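Local atomic coordinates of effector protein B, substrate of the Dot/Icm secretion system (Legionella drancourtii, PDB entry 4JVS), a protein that probably acts, through this GAP domain, as a GTPase-activating protein on a small GTPase of the infected host cell after delivery by the Dot/Icm secretion system. Residues Val74-Glu79 with Ile121-Ser126; Thr96-Asp101 with Ser145-Arg150; His108-Ile113 with Met286-Asp291. One frame throughout, in Å; residues are numbered along the deposited sequence.

Contact 1 of 3, residues Val74-Glu79 with Ile121-Ser126; sequences VAEHCE and ILRHLS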
ATOM      1  N   VAL A  74       0.482  19.517   3.236  1.00 38.47           N
ATOM      2  CA  VAL A  74       1.902  19.248   3.395  1.00 38.30           C
ATOM      3  C   VAL A  74       2.580  19.053   2.032  1.00 42.30           C
ATOM      4  O   VAL A  74       3.582  19.711   1.728  1.00 42.58           O
ATOM      5  CB  VAL A  74       2.143  18.008   4.276  1.00 35.83           C
ATOM      6  CG1 VAL A  74       3.629  17.758   4.442  1.00 37.64           C
ATOM      7  CG2 VAL A  74       1.482  18.179   5.623  1.00 35.86           C
ATOM      8  N   ALA A  75       2.033  18.155   1.216  1.00 39.12           N
ATOM      9  CA  ALA A  75       2.574  17.910  -0.117  1.00 36.47           C
ATOM     10  C   ALA A  75       2.596  19.181  -0.958  1.00 38.03           C
ATOM     11  O   ALA A  75       3.533  19.397  -1.723  1.00 38.49           O
ATOM     12  CB  ALA A  75       1.771  16.817  -0.828  1.00 37.16           C
ATOM     13  N   GLU A  76       1.581  20.030  -0.813  1.00 38.99           N
ATOM     14  CA  GLU A  76       1.591  21.326  -1.496  1.00 41.58           C
ATOM     15  C   GLU A  76       2.702  22.239  -0.971  1.00 42.71           C
ATOM     16  O   GLU A  76       3.404  22.891  -1.740  1.00 44.40           O
ATOM     17  CB  GLU A  76       0.217  22.007  -1.430  1.00 39.32           C
ATOM     18  CG  GLU A  76       0.106  23.256  -2.293  1.00 45.08           C
ATOM     19  CD  GLU A  76       0.226  22.968  -3.793  1.00 56.81           C
ATOM     20  OE1 GLU A  76       0.176  21.784  -4.200  1.00 55.60           O
ATOM     21  OE2 GLU A  76       0.353  23.937  -4.575  1.00 58.85           O
ATOM     22  N   HIS A  77       2.888  22.239   0.341  1.00 41.11           N
ATOM     23  CA  HIS A  77       3.911  23.075   0.956  1.00 41.87           C
ATOM     24  C   HIS A  77       5.312  22.626   0.508  1.00 44.59           C
ATOM     25  O   HIS A  77       6.170  23.455   0.218  1.00 47.69           O
ATOM     26  CB  HIS A  77       3.764  23.040   2.480  1.00 45.36           C
ATOM     27  CG  HIS A  77       4.417  24.186   3.184  1.00 50.88           C
ATOM     28  ND1 HIS A  77       5.420  24.940   2.620  1.00 55.76           N
ATOM     29  CD2 HIS A  77       4.203  24.692   4.424  1.00 53.16           C
ATOM     30  CE1 HIS A  77       5.804  25.869   3.487  1.00 57.21           C
ATOM     31  NE2 HIS A  77       5.080  25.738   4.583  1.00 59.05           N
ATOM     32  N   CYS A  78       5.543  21.321   0.447  1.00 40.82           N
ATOM     33  CA  CYS A  78       6.802  20.795  -0.060  1.00 39.78           C
ATOM     34  C   CYS A  78       7.098  21.267  -1.481  1.00 40.61           C
ATOM     35  O   CYS A  78       8.232  21.627  -1.803  1.00 43.57           O
ATOM     36  CB  CYS A  78       6.784  19.274  -0.012  1.00 40.57           C
ATOM     37  SG  CYS A  78       6.624  18.623   1.662  1.00 42.46           S
ATOM     38  N   GLU A  79       6.117  21.235  -2.344  1.00 39.77           N
ATOM     39  CA  GLU A  79       6.298  21.705  -3.692  1.00 41.69           C
ATOM     40  C   GLU A  79       6.596  23.176  -3.813  1.00 43.07           C
ATOM     41  O   GLU A  79       7.421  23.578  -4.577  1.00 40.74           O
ATOM     42  CB  GLU A  79       5.065  21.390  -4.511  1.00 39.77           C
ATOM     43  CG  GLU A  79       5.368  20.724  -5.826  1.00 38.93           C
ATOM     44  CD  GLU A  79       4.204  20.691  -6.741  1.00 43.75           C
ATOM     45  OE1 GLU A  79       3.600  19.640  -6.856  1.00 46.44           O
ATOM     46  OE2 GLU A  79       3.888  21.709  -7.341  1.00 44.50           O
ATOM     47  N   ILE A 121       3.807  11.791  -6.115  1.00 32.12           N
ATOM     48  CA  ILE A 121       4.224  10.493  -5.634  1.00 32.75           C
ATOM     49  C   ILE A 121       3.918  10.386  -4.136  1.00 36.31           C
ATOM     50  O   ILE A 121       3.240   9.441  -3.701  1.00 33.46           O
ATOM     51  CB  ILE A 121       5.724  10.269  -5.918  1.00 33.81           C
ATOM     52  CG1 ILE A 121       5.977  10.319  -7.432  1.00 35.12           C
ATOM     53  CG2 ILE A 121       6.194   8.938  -5.344  1.00 34.39           C
ATOM     54  CD1 ILE A 121       7.433  10.505  -7.837  1.00 33.91           C
ATOM     55  N   LEU A 122       4.388  11.366  -3.361  1.00 34.90           N
ATOM     56  CA  LEU A 122       4.123  11.407  -1.923  1.00 31.99           C
ATOM     57  C   LEU A 122       2.636  11.277  -1.590  1.00 33.87           C
ATOM     58  O   LEU A 122       2.251  10.459  -0.748  1.00 36.39           O
ATOM     59  CB  LEU A 122       4.655  12.692  -1.316  1.00 33.31           C
ATOM     60  CG  LEU A 122       4.459  12.794   0.194  1.00 36.56           C
ATOM     61  CD1 LEU A 122       5.268  11.694   0.877  1.00 35.21           C
ATOM     62  CD2 LEU A 122       4.831  14.190   0.718  1.00 33.90           C
ATOM     63  N   ARG A 123       1.801  12.022  -2.264  1.00 33.70           N
ATOM     64  CA  ARG A 123       0.381  11.878  -2.108  1.00 36.09           C
ATOM     65  C   ARG A 123      -0.134  10.536  -2.499  1.00 35.76           C
ATOM     66  O   ARG A 123      -1.048  10.044  -1.922  1.00 35.74           O
ATOM     67  CB  ARG A 123      -0.310  12.888  -2.975  1.00 35.16           C
ATOM     68  CG  ARG A 123      -0.439  14.228  -2.413  1.00 37.59           C
ATOM     69  CD  ARG A 123      -0.979  15.075  -3.484  1.00 39.47           C
ATOM     70  NE  ARG A 123      -1.109  16.475  -3.144  1.00 42.95           N
ATOM     71  CZ  ARG A 123      -0.406  17.446  -3.707  1.00 46.65           C
ATOM     72  NH1 ARG A 123      -0.610  18.690  -3.372  1.00 45.77           N
ATOM     73  NH2 ARG A 123       0.495  17.186  -4.611  1.00 44.01           N
ATOM     74  N   HIS A 124       0.427   9.958  -3.528  1.00 32.62           N
ATOM     75  CA  HIS A 124      -0.051   8.674  -4.019  1.00 31.05           C
ATOM     76  C   HIS A 124       0.210   7.536  -3.055  1.00 32.23           C
ATOM     77  O   HIS A 124      -0.652   6.677  -2.844  1.00 33.62           O
ATOM     78  CB  HIS A 124       0.580   8.350  -5.370  1.00 32.87           C
ATOM     79  CG  HIS A 124      -0.195   8.873  -6.535  1.00 34.26           C
ATOM     80  ND1 HIS A 124      -1.542   9.151  -6.466  1.00 36.01           N
ATOM     81  CD2 HIS A 124       0.189   9.181  -7.797  1.00 34.98           C
ATOM     82  CE1 HIS A 124      -1.955   9.612  -7.633  1.00 37.28           C
ATOM     83  NE2 HIS A 124      -0.926   9.637  -8.459  1.00 37.17           N
ATOM     84  N   LEU A 125       1.405   7.542  -2.476  1.00 32.63           N
ATOM     85  CA  LEU A 125       1.883   6.449  -1.643  1.00 32.90           C
ATOM     86  C   LEU A 125       1.369   6.543  -0.222  1.00 35.55           C
ATOM     87  O   LEU A 125       1.699   5.695   0.610  1.00 36.95           O
ATOM     88  CB  LEU A 125       3.411   6.435  -1.607  1.00 32.18           C
ATOM     89  CG  LEU A 125       4.055   6.088  -2.943  1.00 32.34           C
ATOM     90  CD1 LEU A 125       5.580   6.164  -2.873  1.00 32.49           C
ATOM     91  CD2 LEU A 125       3.581   4.725  -3.364  1.00 28.95           C
ATOM     92  N   SER A 126       0.574   7.569   0.069  1.00 34.29           N
ATOM     93  CA  SER A 126       0.169   7.802   1.447  1.00 34.56           C
ATOM     94  C   SER A 126      -1.279   8.261   1.661  1.00 36.84           C
ATOM     95  O   SER A 126      -1.723   8.387   2.800  1.00 38.94           O
ATOM     96  CB  SER A 126       1.153   8.762   2.110  1.00 36.19           C
ATOM     97  OG  SER A 126       2.426   8.141   2.253  1.00 38.03           O
TER

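Contact 2 of 3, residues Thr96-Asp101 with Ser145-Arg150; sequences TAFKPD and STDYCR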
ATOM      1  N   THR A  96      14.750   8.571 -10.138  1.00 43.01           N
ATOM      2  CA  THR A  96      15.274   7.998 -11.383  1.00 47.27           C
ATOM      3  C   THR A  96      16.510   7.102 -11.191  1.00 47.40           C
ATOM      4  O   THR A  96      16.636   6.048 -11.828  1.00 45.97           O
ATOM      5  CB  THR A  96      15.526   9.122 -12.434  1.00 45.10           C
ATOM      6  OG1 THR A  96      14.290   9.436 -13.090  1.00 42.75           O
ATOM      7  CG2 THR A  96      16.570   8.716 -13.480  1.00 41.89           C
ATOM      8  N   ALA A  97      17.393   7.512 -10.283  1.00 45.53           N
ATOM      9  CA  ALA A  97      18.588   6.741  -9.944  1.00 45.02           C
ATOM     10  C   ALA A  97      18.282   5.341  -9.389  1.00 48.78           C
ATOM     11  O   ALA A  97      19.150   4.463  -9.382  1.00 48.96           O
ATOM     12  CB  ALA A  97      19.435   7.516  -8.957  1.00 43.23           C
ATOM     13  N   PHE A  98      17.087   5.157  -8.880  1.00 50.00           N
ATOM     14  CA  PHE A  98      16.705   3.917  -8.271  1.00 48.34           C
ATOM     15  C   PHE A  98      15.743   3.126  -9.111  1.00 51.24           C
ATOM     16  O   PHE A  98      15.071   2.291  -8.605  1.00 53.59           O
ATOM     17  CB  PHE A  98      16.024   4.207  -6.962  1.00 47.28           C
ATOM     18  CG  PHE A  98      16.874   4.916  -5.982  1.00 46.78           C
ATOM     19  CD1 PHE A  98      17.827   4.252  -5.295  1.00 50.53           C
ATOM     20  CD2 PHE A  98      16.701   6.226  -5.725  1.00 45.99           C
ATOM     21  CE1 PHE A  98      18.592   4.863  -4.421  1.00 47.95           C
ATOM     22  CE2 PHE A  98      17.473   6.823  -4.835  1.00 48.56           C
ATOM     23  CZ  PHE A  98      18.424   6.131  -4.188  1.00 50.02           C
ATOM     24  N   LYS A  99      15.677   3.374 -10.397  1.00 30.00           N
ATOM     25  CA  LYS A  99      14.783   2.612 -11.231  1.00 30.00           C
ATOM     26  C   LYS A  99      15.142   2.537 -12.687  1.00 30.00           C
ATOM     27  O   LYS A  99      14.902   3.450 -13.442  1.00 30.00           O
ATOM     28  CB  LYS A  99      13.376   3.171 -11.153  1.00 20.00           C
ATOM     29  CG  LYS A  99      12.386   2.475 -12.067  1.00 20.00           C
ATOM     30  CD  LYS A  99      11.049   2.288 -11.429  1.00 20.00           C
ATOM     31  CE  LYS A  99      10.480   0.898 -11.615  1.00 20.00           C
ATOM     32  NZ  LYS A  99       9.636   0.346 -10.521  1.00 20.00           N
ATOM     33  N   PRO A 100      15.738   1.432 -13.070  1.00 73.11           N
ATOM     34  CA  PRO A 100      15.506   0.722 -14.329  1.00 75.53           C
ATOM     35  C   PRO A 100      15.237  -0.708 -13.915  1.00 78.80           C
ATOM     36  O   PRO A 100      15.312  -0.926 -12.717  1.00 78.94           O
ATOM     37  CB  PRO A 100      16.835   0.841 -15.047  1.00 73.70           C
ATOM     38  CG  PRO A 100      17.483   1.991 -14.408  1.00 74.12           C
ATOM     39  CD  PRO A 100      17.144   1.878 -12.990  1.00 68.38           C
ATOM     40  N   ASP A 101      14.912  -1.650 -14.799  1.00 83.71           N
ATOM     41  CA  ASP A 101      14.707  -1.466 -16.250  1.00 83.62           C
ATOM     42  C   ASP A 101      13.861  -0.284 -16.741  1.00 79.03           C
ATOM     43  O   ASP A 101      14.048   0.181 -17.872  1.00 75.48           O
ATOM     44  CB  ASP A 101      14.089  -2.751 -16.842  1.00 81.87           C
ATOM     45  CG  ASP A 101      15.008  -3.964 -16.724  1.00 91.34           C
ATOM     46  OD1 ASP A 101      14.887  -4.715 -15.731  1.00 92.51           O
ATOM     47  OD2 ASP A 101      15.842  -4.174 -17.633  1.00 94.84           O
ATOM     48  N   SER A 145      10.837   4.467  -4.074  1.00 39.21           N
ATOM     49  CA  SER A 145      10.549   5.155  -2.819  1.00 38.56           C
ATOM     50  C   SER A 145      11.282   4.495  -1.652  1.00 38.87           C
ATOM     51  O   SER A 145      12.017   5.148  -0.914  1.00 40.26           O
ATOM     52  CB  SER A 145       9.039   5.182  -2.551  1.00 39.61           C
ATOM     53  OG  SER A 145       8.742   5.310  -1.170  1.00 44.80           O
ATOM     54  N   THR A 146      11.073   3.198  -1.488  1.00 37.69           N
ATOM     55  CA  THR A 146      11.723   2.463  -0.417  1.00 39.54           C
ATOM     56  C   THR A 146      13.239   2.609  -0.512  1.00 42.31           C
ATOM     57  O   THR A 146      13.911   2.855   0.498  1.00 45.29           O
ATOM     58  CB  THR A 146      11.323   0.974  -0.445  1.00 36.26           C
ATOM     59  OG1 THR A 146       9.944   0.841  -0.068  1.00 39.05           O
ATOM     60  CG2 THR A 146      12.192   0.155   0.490  1.00 38.19           C
ATOM     61  N   ASP A 147      13.765   2.489  -1.730  1.00 40.28           N
ATOM     62  CA  ASP A 147      15.202   2.555  -1.955  1.00 41.99           C
ATOM     63  C   ASP A 147      15.765   3.908  -1.564  1.00 43.78           C
ATOM     64  O   ASP A 147      16.823   3.985  -0.951  1.00 45.30           O
ATOM     65  CB  ASP A 147      15.537   2.249  -3.412  1.00 44.73           C
ATOM     66  CG  ASP A 147      15.567   0.763  -3.699  1.00 47.13           C
ATOM     67  OD1 ASP A 147      15.709  -0.019  -2.728  1.00 49.35           O
ATOM     68  OD2 ASP A 147      15.453   0.381  -4.886  1.00 46.96           O
ATOM     69  N   TYR A 148      15.049   4.968  -1.928  1.00 42.38           N
ATOM     70  CA  TYR A 148      15.404   6.318  -1.530  1.00 40.82           C
ATOM     71  C   TYR A 148      15.482   6.440  -0.001  1.00 42.75           C
ATOM     72  O   TYR A 148      16.491   6.882   0.546  1.00 43.84           O
ATOM     73  CB  TYR A 148      14.415   7.333  -2.118  1.00 38.92           C
ATOM     74  CG  TYR A 148      14.848   8.773  -1.932  1.00 40.25           C
ATOM     75  CD1 TYR A 148      15.505   9.454  -2.941  1.00 37.82           C
ATOM     76  CD2 TYR A 148      14.626   9.443  -0.728  1.00 40.36           C
ATOM     77  CE1 TYR A 148      15.920  10.760  -2.765  1.00 37.85           C
ATOM     78  CE2 TYR A 148      15.040  10.751  -0.545  1.00 37.49           C
ATOM     79  CZ  TYR A 148      15.682  11.404  -1.565  1.00 36.06           C
ATOM     80  OH  TYR A 148      16.081  12.707  -1.391  1.00 34.98           O
ATOM     81  N   CYS A 149      14.430   6.028   0.695  1.00 41.05           N
ATOM     82  CA  CYS A 149      14.398   6.156   2.148  1.00 43.97           C
ATOM     83  C   CYS A 149      15.536   5.386   2.839  1.00 48.70           C
ATOM     84  O   CYS A 149      15.865   5.656   4.001  1.00 50.47           O
ATOM     85  CB  CYS A 149      13.039   5.709   2.694  1.00 39.10           C
ATOM     86  SG  CYS A 149      11.642   6.667   2.114  1.00 43.65           S
ATOM     87  N   ARG A 150      16.161   4.462   2.114  1.00 46.56           N
ATOM     88  CA  ARG A 150      17.240   3.663   2.677  1.00 47.04           C
ATOM     89  C   ARG A 150      18.577   4.408   2.549  1.00 48.94           C
ATOM     90  O   ARG A 150      19.323   4.547   3.523  1.00 50.42           O
ATOM     91  CB  ARG A 150      17.265   2.280   2.022  1.00 47.99           C
ATOM     92  CG  ARG A 150      18.102   1.243   2.748  1.00 51.28           C
ATOM     93  CD  ARG A 150      18.273  -0.028   1.923  1.00 54.56           C
ATOM     94  NE  ARG A 150      17.041  -0.792   1.793  1.00 57.99           N
ATOM     95  CZ  ARG A 150      16.433  -1.028   0.638  1.00 61.08           C
ATOM     96  NH1 ARG A 150      16.949  -0.560  -0.490  1.00 51.88           N
ATOM     97  NH2 ARG A 150      15.311  -1.740   0.611  1.00 63.64           N
TER

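Contact 3 of 3, residues His108-Ile113 with Met286-Asp291; sequences HGHAYI and MGRQDD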
ATOM      1  N   HIS A 108       0.172  -3.019 -11.929  1.00 34.94           N
ATOM      2  CA  HIS A 108      -1.026  -2.845 -11.118  1.00 35.21           C
ATOM      3  C   HIS A 108      -1.756  -1.544 -11.446  1.00 38.56           C
ATOM      4  O   HIS A 108      -2.194  -0.828 -10.537  1.00 43.10           O
ATOM      5  CB  HIS A 108      -0.701  -2.922  -9.623  1.00 35.50           C
ATOM      6  CG  HIS A 108       0.036  -4.164  -9.228  1.00 36.74           C
ATOM      7  ND1 HIS A 108       1.094  -4.152  -8.340  1.00 36.64           N
ATOM      8  CD2 HIS A 108      -0.128  -5.456  -9.599  1.00 37.45           C
ATOM      9  CE1 HIS A 108       1.548  -5.384  -8.183  1.00 37.11           C
ATOM     10  NE2 HIS A 108       0.825  -6.194  -8.936  1.00 37.80           N
ATOM     11  N   GLY A 109      -1.850  -1.253 -12.733  1.00 37.54           N
ATOM     12  CA  GLY A 109      -2.565  -0.118 -13.262  1.00 36.57           C
ATOM     13  C   GLY A 109      -1.895   1.198 -13.533  1.00 37.63           C
ATOM     14  O   GLY A 109      -2.519   2.082 -14.052  1.00 36.89           O
ATOM     15  N   HIS A 110      -0.623   1.314 -13.219  1.00 36.09           N
ATOM     16  CA  HIS A 110       0.136   2.505 -13.461  1.00 35.02           C
ATOM     17  C   HIS A 110       1.373   2.150 -14.172  1.00 36.18           C
ATOM     18  O   HIS A 110       1.907   1.097 -13.992  1.00 35.30           O
ATOM     19  CB  HIS A 110       0.533   3.136 -12.158  1.00 33.07           C
ATOM     20  CG  HIS A 110      -0.532   3.962 -11.524  1.00 34.92           C
ATOM     21  ND1 HIS A 110      -0.646   5.241 -11.740  1.00 34.50           N
ATOM     22  CD2 HIS A 110      -1.514   3.636 -10.650  1.00 34.57           C
ATOM     23  CE1 HIS A 110      -1.653   5.714 -11.050  1.00 31.39           C
ATOM     24  NE2 HIS A 110      -2.180   4.734 -10.387  1.00 31.52           N
ATOM     25  N   ALA A 111       1.884   3.040 -14.976  1.00 39.58           N
ATOM     26  CA  ALA A 111       3.133   2.802 -15.645  1.00 38.11           C
ATOM     27  C   ALA A 111       4.143   3.783 -15.127  1.00 36.04           C
ATOM     28  O   ALA A 111       3.799   4.821 -14.655  1.00 35.20           O
ATOM     29  CB  ALA A 111       2.963   2.940 -17.132  1.00 37.63           C
ATOM     30  N   TYR A 112       5.400   3.421 -15.152  1.00 37.07           N
ATOM     31  CA  TYR A 112       6.378   4.300 -14.612  1.00 37.69           C
ATOM     32  C   TYR A 112       6.494   5.447 -15.530  1.00 37.40           C
ATOM     33  O   TYR A 112       6.667   5.286 -16.693  1.00 35.91           O
ATOM     34  CB  TYR A 112       7.704   3.604 -14.504  1.00 37.30           C
ATOM     35  CG  TYR A 112       8.801   4.484 -14.062  1.00 39.73           C
ATOM     36  CD1 TYR A 112       9.656   5.041 -14.959  1.00 43.49           C
ATOM     37  CD2 TYR A 112       8.981   4.748 -12.765  1.00 37.97           C
ATOM     38  CE1 TYR A 112      10.657   5.863 -14.563  1.00 41.35           C
ATOM     39  CE2 TYR A 112       9.980   5.557 -12.358  1.00 42.03           C
ATOM     40  CZ  TYR A 112      10.805   6.114 -13.267  1.00 45.83           C
ATOM     41  OH  TYR A 112      11.805   6.924 -12.839  1.00 52.81           O
ATOM     42  N   ILE A 113       6.392   6.626 -14.968  1.00 38.24           N
ATOM     43  CA  ILE A 113       6.602   7.831 -15.682  1.00 37.23           C
ATOM     44  C   ILE A 113       7.670   8.487 -14.892  1.00 36.56           C
ATOM     45  O   ILE A 113       7.555   8.631 -13.717  1.00 37.25           O
ATOM     46  CB  ILE A 113       5.338   8.662 -15.699  1.00 35.00           C
ATOM     47  CG1 ILE A 113       4.559   8.375 -16.947  1.00 35.55           C
ATOM     48  CG2 ILE A 113       5.678  10.102 -15.772  1.00 37.05           C
ATOM     49  CD1 ILE A 113       3.436   7.419 -16.747  1.00 35.69           C
ATOM     50  N   MET A 286      -8.113  -2.180 -15.669  1.00 45.85           N
ATOM     51  CA  MET A 286      -9.388  -2.730 -15.220  1.00 49.97           C
ATOM     52  C   MET A 286      -9.607  -2.441 -13.739  1.00 51.35           C
ATOM     53  O   MET A 286     -10.642  -1.886 -13.341  1.00 47.43           O
ATOM     54  CB  MET A 286      -9.388  -4.246 -15.436  1.00 54.36           C
ATOM     55  CG  MET A 286     -10.738  -4.914 -15.263  1.00 57.36           C
ATOM     56  SD  MET A 286     -11.684  -4.820 -16.791  1.00 83.54           S
ATOM     57  CE  MET A 286     -10.634  -5.776 -17.892  1.00 63.77           C
ATOM     58  N   GLY A 287      -8.613  -2.780 -12.942  1.00 47.05           N
ATOM     59  CA  GLY A 287      -8.703  -2.734 -11.509  1.00 44.66           C
ATOM     60  C   GLY A 287      -8.599  -1.403 -10.831  1.00 43.48           C
ATOM     61  O   GLY A 287      -8.660  -1.337  -9.653  1.00 41.90           O
ATOM     62  N   ARG A 288      -8.448  -0.345 -11.594  1.00 41.99           N
ATOM     63  CA  ARG A 288      -8.280   0.992 -11.069  1.00 42.61           C
ATOM     64  C   ARG A 288      -9.516   1.525 -10.451  1.00 41.46           C
ATOM     65  O   ARG A 288     -10.579   1.196 -10.836  1.00 44.12           O
ATOM     66  CB  ARG A 288      -7.746   1.926 -12.135  1.00 40.58           C
ATOM     67  CG  ARG A 288      -6.278   1.821 -12.310  1.00 39.07           C
ATOM     68  CD  ARG A 288      -5.777   2.780 -13.279  1.00 39.54           C
ATOM     69  NE  ARG A 288      -5.788   4.129 -12.812  1.00 35.62           N
ATOM     70  CZ  ARG A 288      -4.861   4.991 -13.112  1.00 32.74           C
ATOM     71  NH1 ARG A 288      -3.868   4.631 -13.855  1.00 32.66           N
ATOM     72  NH2 ARG A 288      -4.943   6.203 -12.679  1.00 34.77           N
ATOM     73  N   GLN A 289      -9.363   2.322  -9.427  1.00 41.85           N
ATOM     74  CA  GLN A 289     -10.490   2.691  -8.641  1.00 42.16           C
ATOM     75  C   GLN A 289     -10.782   4.130  -8.696  1.00 42.85           C
ATOM     76  O   GLN A 289     -11.707   4.585  -8.118  1.00 44.87           O
ATOM     77  CB  GLN A 289     -10.218   2.262  -7.232  1.00 39.29           C
ATOM     78  CG  GLN A 289     -11.301   1.493  -6.633  1.00 38.31           C
ATOM     79  CD  GLN A 289     -11.361   0.165  -7.154  1.00 42.94           C
ATOM     80  OE1 GLN A 289     -10.385  -0.477  -7.216  1.00 45.25           O
ATOM     81  NE2 GLN A 289     -12.507  -0.272  -7.541  1.00 43.96           N
ATOM     82  N   ASP A 290      -9.981   4.856  -9.427  1.00 43.80           N
ATOM     83  CA  ASP A 290     -10.193   6.267  -9.525  1.00 42.39           C
ATOM     84  C   ASP A 290     -11.183   6.527 -10.610  1.00 44.72           C
ATOM     85  O   ASP A 290     -10.894   7.178 -11.575  1.00 45.25           O
ATOM     86  CB  ASP A 290      -8.880   6.959  -9.847  1.00 40.83           C
ATOM     87  CG  ASP A 290      -7.990   6.146 -10.720  1.00 41.92           C
ATOM     88  OD1 ASP A 290      -8.057   4.945 -10.679  1.00 42.25           O
ATOM     89  OD2 ASP A 290      -7.205   6.711 -11.459  1.00 38.83           O
ATOM     90  N   ASP A 291     -12.376   6.007 -10.452  1.00 46.53           N
ATOM     91  CA  ASP A 291     -13.431   6.274 -11.401  1.00 49.26           C
ATOM     92  C   ASP A 291     -13.004   6.020 -12.789  1.00 47.55           C
ATOM     93  O   ASP A 291     -13.273   6.789 -13.649  1.00 45.03           O
ATOM     94  CB  ASP A 291     -13.907   7.672 -11.288  1.00 50.02           C
ATOM     95  CG  ASP A 291     -14.532   7.917 -10.008  1.00 56.18           C
ATOM     96  OD1 ASP A 291     -14.283   7.130  -9.102  1.00 56.47           O
ATOM     97  OD2 ASP A 291     -15.277   8.881  -9.893  1.00 59.47           O
TER

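Contact 1 of 3, residues Val74-Glu79 with Ile121-Ser126
Arg123 lays its guanidinium over the methyl group of Ala75, joining two helices of the LepB GAP domain N-terminal subdomain: the long helix 60-80 and the short helix 118-124. The two backbones come nearest at this same pair, whose CA atoms lie 6.7 Å apart. Ala75 points its CB at the other helix, and that CB sits 3.6 Å above the guanidinium plane, over the centre of the group; the nearest atoms are Ala75 CB and Arg123 CZ at 3.7 Å. This single methyl, the whole of the alanine side chain, covers the middle of one face of the flat cation. Beside it, Leu122 reaches toward helix 60-80 and brings CD2 to 4.3 Å from Ala75 CB, so the alanine is flanked by an apolar branch as well as by the arginine. Leu122 also touches Trp157 of helix 156-177.

The edge of the guanidinium serves a different partner. Glu76, one residue further along, turns back at chi2 (65°) and thereby carries its carboxylate to the arginine, the two planes being 41° apart. The resulting salt bridge is moderately long and bent, with an N-H...O angle of 147°. Arg123 is also held from NE, which hydrogen-bonds to Asn72 OD1 on the preceding turn of helix 60-80, and Glu79 adds a more distant negative charge. Glu76 accepts the bond through the anti lone pair of OE1, and the OE1 atom itself lies almost in the guanidinium plane, 3.3 Å from Arg123 NH1.

Contact 2 of 3, residues Thr96-Asp101 with Ser145-Arg150
Phe98 packs its ring against the flank of helix 142-151, a loop-to-helix contact at the surface of the LepB GAP domain N-terminal subdomain. The loop runs between helix 60-80 and strand 106-107, and a short 3-10 turn at Thr96-Ala97 precedes the phenylalanine.

Van der Waals contacts make up the interface. With CG beside its backbone N (chi1 -61°), Phe98 presents one ring face to the helix backbone: Tyr148 N lies 4.1 Å above the ring plane, over its centre, while Asp147 C is offset toward the rim. Asp147 contributes its methylene, and Phe98 CD1 comes to 3.6 Å from Asp147 CB. At the opposite corner of the ring from CD1, the Phe98 and Tyr148 side chains run obliquely to each other, CE2 of Phe98 lying 3.8 Å from CD1 of Tyr148. Aromatic neighbours continue the cluster, since His151 meets Phe98 edge-to-face and Phe94 stacks on Tyr148.

The salt bridge here stays within the helix. Asp147 turns its carboxylate to Arg150, one turn further on; Arg150 NH1 meets Asp147 OD1 at 2.6 Å, on the anti side and 22° out of the carboxylate plane.

Contact 3 of 3, residues His108-Ile113 with Met286-Asp291
The imidazole of His110 and the guanidinium of Arg288 are stacked, centres 4.1 Å apart and planes inclined by 27°. Arg288 NH1 stands 3.7 Å above the histidine ring, over its centre; seen from the arginine, His110 NE2 lies over one guanidinium face but offset toward the rim. This is a cation-pi type of stack in geometry, and the two side chains run at about a right angle to each other. Phe138 meets the histidine edge-to-face.

Around its edge the guanidinium is occupied by oxygens. Asp290 is gripped side-on: Arg288 NE donates to OD1 along a nearly straight line (171°), through the syn lone pair, and Arg288 NH2 reaches Asp290 OD2 at 2.6 Å, both oxygens lying close to the guanidinium plane. NH1 turns instead to the backbone across the contact, bonding to Gly109 O at 2.9 Å with a bent N-H...O angle of 138° and approaching from outside the carbonyl plane. The bend of the arginine at chi3 swings the planar head over the ring while CD passes 3.4 Å from Gly109 O.

Gly109 sits in the turn of the small antiparallel hairpin formed by strands 106-107 and 110-111. Its backbone angles, with positive phi, suit a residue without a side chain, since a CB there would press on the carbonyl O of His108. The arginine comes from the loop between helices 271-280 and 292-306, so the contact joins the two LepB GAP subdomains beside the partner protein, probably the GTPase, as the bound GDP and aluminum fluoride suggest; Arg288 also packs on an aromatic side chain of that other chain. Held by a carboxylate, a carbonyl and a ring, the guanidinium has little freedom to rotate, and Asp290 probably offsets its buried positive charge.

From the N terminus, helix 60-80 supplies the first half of contact 1, which closes a loop when helix 118-124 returns to it. Within that loop lie the first segments of the other two: Thr96-Asp101 of contact 2, closed by helix 142-151, and His108-Ile113 of contact 3, not closed until 173 residues later by Met286-Asp291. All three therefore cross, and none nests inside another. Contacts 1 and 2 tie helices and a loop of the N-terminal subdomain together and touch through Leu125 and Ser145. Contact 3 joins that subdomain to the C-terminal one, and meets contact 2 where Tyr112 packs against Lys99 and Thr96.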